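Local coordinates for protein TRAP dicarboxylate transporter, DctP subunit (Anaerococcus prevoti, PDB 4N91) that binds D-glucuronate, in both its alpha and beta forms, as the periplasmic-type solute receptor of a TRAP transport system, to which it probably delivers the sugar acid, at residues I98-T101 against W106-F109; Y113-A116 against A120-H123. All coordinates share one frame; numbering follows the deposited sequence.

In the fold
Both contacts are local closures of one run of chain that leaves helix 96-99 and enters helix 118-125, and they follow one another in sequence. Their centres lie about 16 Å apart, yet they meet directly: CD2 of L114 lies 3.2 Å from I108 O, and the rings of F109 and F115 touch, CD1 of the former 4.1 Å from CZ of the latter. Neither contact reaches the glucuronate. The side chain of L99 in contact 1 is about 10 Å from the bound sugar and that of Y121 in contact 2 about 9 Å, so both lie a layer away from it, with L99 about 7 Å from the side chain of Q77 and Y121 about 7 Å from that of D242.

Contact 1: I98-T101 against W106-F109; sequences ILET and WEIF
The indole of W106 receives L99 over one face. CB of L99 stands 3.7 Å from the centroid of the five-membered ring and only 13° off its normal, a CH-pi contact, while CD1 of the same leucine lies over the middle of the six-membered ring, 3.8 Å from W106 CZ3. One side chain thus spans both rings. With CG anti to its carbonyl carbon (chi1 -66°) and the chain extended beyond it, L99 carries CD1 along the indole instead of lifting it away. The backbone joins in as well: L99 O comes within 3.3 Å of W106 CD1, next to the pyrrole nitrogen, whose N-H is spent on a hydrogen bond to T138.

Beside this apolar patch, E100 and E107 cross at about a right angle, and their carboxylate planes are turned 81° apart. E107 gives its CG, which lies 3.7 Å from the carboxylate oxygen OE1 of E100 and a little farther from E100 CB. The two acids keep their charged ends apart, E100 OE1 being 5.0 Å from E107 OE2. The buried E100 carboxylate is well supplied with donors, OE1 bonding to T181 and N110 and OE2 to S179, which would be expected to ease the cost of placing it near a like charge; E107 OE1 in turn bonds to N318.

In the fold, the contact ties the end of helix 96-99, which directly follows strand 91-95 of the five-stranded sheet, to the loop that leads on to helix 118-125. Helix 128-135 packs against W106 through I134, helix 180-188 meets E100 through P180, and I98 packs on Q77, I78 and V81 of helix 77-86.

Contact 2: Y113-A116 against A120-H123; sequences YLFA and AYHH
F115 and Y121 meet obliquely, their ring planes 39° apart and their centroids separated by 5.0 Å. The tyrosine comes in over one face of the phenylalanine, its CD1 reaching F115 CE2 at 3.5 Å. Its backbone shares that ring: Y121 CA lies 4.1 Å from the F115 centroid and 21° off the normal, a CH-pi contact. In Y121, CG is anti to the backbone N (chi1 171°), which brings its CD1 over the CE2 rim of F115. L114 CD2 covers the opposite face of F115, so the ring is held between its own neighbour and the helix. An alanine in place of F115 would remove this ring and is likely to leave the CA and CD1 side of Y121 without its packing partner, opening a gap between the loop and the helix. More loosely, A120 CB approaches A116 N at 4.3 Å, while that N-H bonds to N332 of helix 322-334. M239 touches both F115 and Y121. This loop-to-helix aromatic packing seats the first turn of helix 118-125 against the preceding loop; Y121 also touches P241, beside sugar-binding D242, consistent with an outer layer around the glucuronate pocket of this TRAP solute-binding fold.

Contact 1: I98-T101 against W106-F109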
# COMPACT_ATOMS: atom_id res chain seq x y z
N ILE A 98 2.53 0.81 -6.97
CA ILE A 98 3.08 0.17 -8.15
C ILE A 98 2.06 -0.08 -9.25
O ILE A 98 2.41 -0.28 -10.40
CB ILE A 98 3.86 -1.13 -7.85
CG1 ILE A 98 2.92 -2.24 -7.41
CG2 ILE A 98 5.01 -0.88 -6.81
CD1 ILE A 98 3.55 -3.61 -7.41
N LEU A 99 0.78 -0.01 -8.92
CA LEU A 99 -0.26 -0.31 -9.90
C LEU A 99 -0.37 0.79 -10.95
O LEU A 99 -0.83 0.54 -12.05
CB LEU A 99 -1.59 -0.56 -9.24
CG LEU A 99 -1.60 -1.82 -8.37
CD1 LEU A 99 -2.96 -1.97 -7.72
CD2 LEU A 99 -1.26 -3.07 -9.16
N GLU A 100 0.09 2.00 -10.62
CA GLU A 100 0.08 3.10 -11.58
C GLU A 100 0.92 2.83 -12.83
O GLU A 100 0.72 3.48 -13.83
CB GLU A 100 0.51 4.41 -10.92
CG GLU A 100 1.95 4.43 -10.47
CD GLU A 100 2.38 5.74 -9.82
OE1 GLU A 100 1.51 6.55 -9.40
OE2 GLU A 100 3.61 5.95 -9.72
N THR A 101 1.85 1.88 -12.76
CA THR A 101 2.65 1.53 -13.93
C THR A 101 1.92 0.52 -14.82
O THR A 101 2.34 0.29 -15.94
CB THR A 101 4.05 0.98 -13.53
OG1 THR A 101 3.94 -0.25 -12.80
CG2 THR A 101 4.80 2.00 -12.69
N TRP A 106 -4.64 4.52 -11.55
CA TRP A 106 -4.34 4.21 -10.14
C TRP A 106 -3.57 5.35 -9.45
O TRP A 106 -3.52 5.43 -8.22
CB TRP A 106 -3.54 2.92 -9.98
CG TRP A 106 -4.21 1.67 -10.44
CD1 TRP A 106 -4.10 1.10 -11.68
CD2 TRP A 106 -5.05 0.80 -9.68
NE1 TRP A 106 -4.82 -0.06 -11.73
CE2 TRP A 106 -5.43 -0.27 -10.53
CE3 TRP A 106 -5.53 0.81 -8.37
CZ2 TRP A 106 -6.24 -1.31 -10.11
CZ3 TRP A 106 -6.35 -0.22 -7.95
CH2 TRP A 106 -6.69 -1.26 -8.82
N GLU A 107 -2.99 6.23 -10.26
CA GLU A 107 -2.24 7.39 -9.77
C GLU A 107 -3.00 8.18 -8.74
O GLU A 107 -2.40 8.85 -7.92
CB GLU A 107 -1.99 8.38 -10.92
CG GLU A 107 -0.85 8.04 -11.78
CD GLU A 107 -0.78 8.92 -13.01
OE1 GLU A 107 -1.82 9.54 -13.43
OE2 GLU A 107 0.32 8.96 -13.58
N ILE A 108 -4.33 8.18 -8.84
CA ILE A 108 -5.15 9.02 -7.96
C ILE A 108 -4.81 8.84 -6.47
O ILE A 108 -4.65 9.83 -5.74
CB ILE A 108 -6.67 8.81 -8.23
CG1 ILE A 108 -7.52 9.74 -7.37
CG2 ILE A 108 -7.11 7.37 -8.01
CD1 ILE A 108 -7.35 11.18 -7.67
N PHE A 109 -4.70 7.60 -6.02
CA PHE A 109 -4.46 7.35 -4.59
C PHE A 109 -2.98 7.45 -4.19
O PHE A 109 -2.64 7.25 -3.03
CB PHE A 109 -5.01 6.00 -4.15
CG PHE A 109 -6.46 5.80 -4.45
CD1 PHE A 109 -7.40 6.76 -4.11
CD2 PHE A 109 -6.89 4.65 -5.08
CE1 PHE A 109 -8.73 6.55 -4.39
CE2 PHE A 109 -8.23 4.46 -5.36
CZ PHE A 109 -9.14 5.41 -5.04

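Contact 2: Y113-A116 against A120-H123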
# COMPACT_ATOMS: atom_id res chain seq x y z
N TYR A 113 -0.50 14.12 0.25
CA TYR A 113 -1.36 15.01 1.01
C TYR A 113 -2.72 15.13 0.36
O TYR A 113 -3.28 16.22 0.22
CB TYR A 113 -0.68 16.36 1.18
CG TYR A 113 0.59 16.22 1.96
CD1 TYR A 113 0.55 15.89 3.31
CD2 TYR A 113 1.83 16.36 1.36
CE1 TYR A 113 1.71 15.74 4.04
CE2 TYR A 113 2.99 16.22 2.08
CZ TYR A 113 2.93 15.90 3.42
OH TYR A 113 4.10 15.73 4.14
N LEU A 114 -3.26 13.97 -0.02
CA LEU A 114 -4.53 13.90 -0.71
C LEU A 114 -5.66 13.85 0.29
O LEU A 114 -6.67 14.55 0.12
CB LEU A 114 -4.56 12.66 -1.61
CG LEU A 114 -5.89 12.36 -2.26
CD1 LEU A 114 -6.25 13.49 -3.22
CD2 LEU A 114 -5.81 11.02 -2.97
N PHE A 115 -5.51 13.06 1.34
CA PHE A 115 -6.60 12.89 2.30
C PHE A 115 -6.44 13.74 3.56
O PHE A 115 -5.35 13.84 4.13
CB PHE A 115 -6.71 11.43 2.70
CG PHE A 115 -6.92 10.50 1.54
CD1 PHE A 115 -8.13 10.52 0.85
CD2 PHE A 115 -5.94 9.63 1.15
CE1 PHE A 115 -8.33 9.67 -0.22
CE2 PHE A 115 -6.13 8.77 0.09
CZ PHE A 115 -7.34 8.80 -0.60
N ALA A 116 -7.53 14.34 4.00
CA ALA A 116 -7.46 15.25 5.14
C ALA A 116 -7.28 14.48 6.44
O ALA A 116 -6.72 15.01 7.41
CB ALA A 116 -8.70 16.12 5.20
N ALA A 120 -11.47 10.31 6.33
CA ALA A 120 -11.76 10.66 4.94
C ALA A 120 -11.26 9.55 4.01
O ALA A 120 -11.99 9.08 3.13
CB ALA A 120 -11.10 11.99 4.56
N TYR A 121 -10.03 9.12 4.23
CA TYR A 121 -9.41 8.06 3.48
C TYR A 121 -10.24 6.76 3.48
O TYR A 121 -10.53 6.20 2.43
CB TYR A 121 -8.01 7.84 4.09
CG TYR A 121 -7.24 6.64 3.61
CD1 TYR A 121 -7.19 6.30 2.27
CD2 TYR A 121 -6.52 5.87 4.51
CE1 TYR A 121 -6.45 5.20 1.83
CE2 TYR A 121 -5.77 4.77 4.09
CZ TYR A 121 -5.74 4.44 2.75
OH TYR A 121 -5.02 3.37 2.33
N HIS A 122 -10.62 6.29 4.66
CA HIS A 122 -11.35 5.04 4.75
C HIS A 122 -12.70 5.13 4.04
O HIS A 122 -13.14 4.18 3.39
CB HIS A 122 -11.57 4.66 6.20
CG HIS A 122 -10.30 4.38 6.93
ND1 HIS A 122 -10.25 4.21 8.30
CD2 HIS A 122 -9.03 4.24 6.48
CE1 HIS A 122 -9.00 3.99 8.66
NE2 HIS A 122 -8.24 4.01 7.58
N HIS A 123 -13.35 6.28 4.17
CA HIS A 123 -14.65 6.44 3.53
C HIS A 123 -14.52 6.48 2.02
O HIS A 123 -15.37 5.95 1.32
CB HIS A 123 -15.35 7.69 4.05
CG HIS A 123 -16.04 7.48 5.36
ND1 HIS A 123 -15.42 7.71 6.57
CD2 HIS A 123 -17.28 7.02 5.64
CE1 HIS A 123 -16.27 7.42 7.55
NE2 HIS A 123 -17.40 7.00 7.01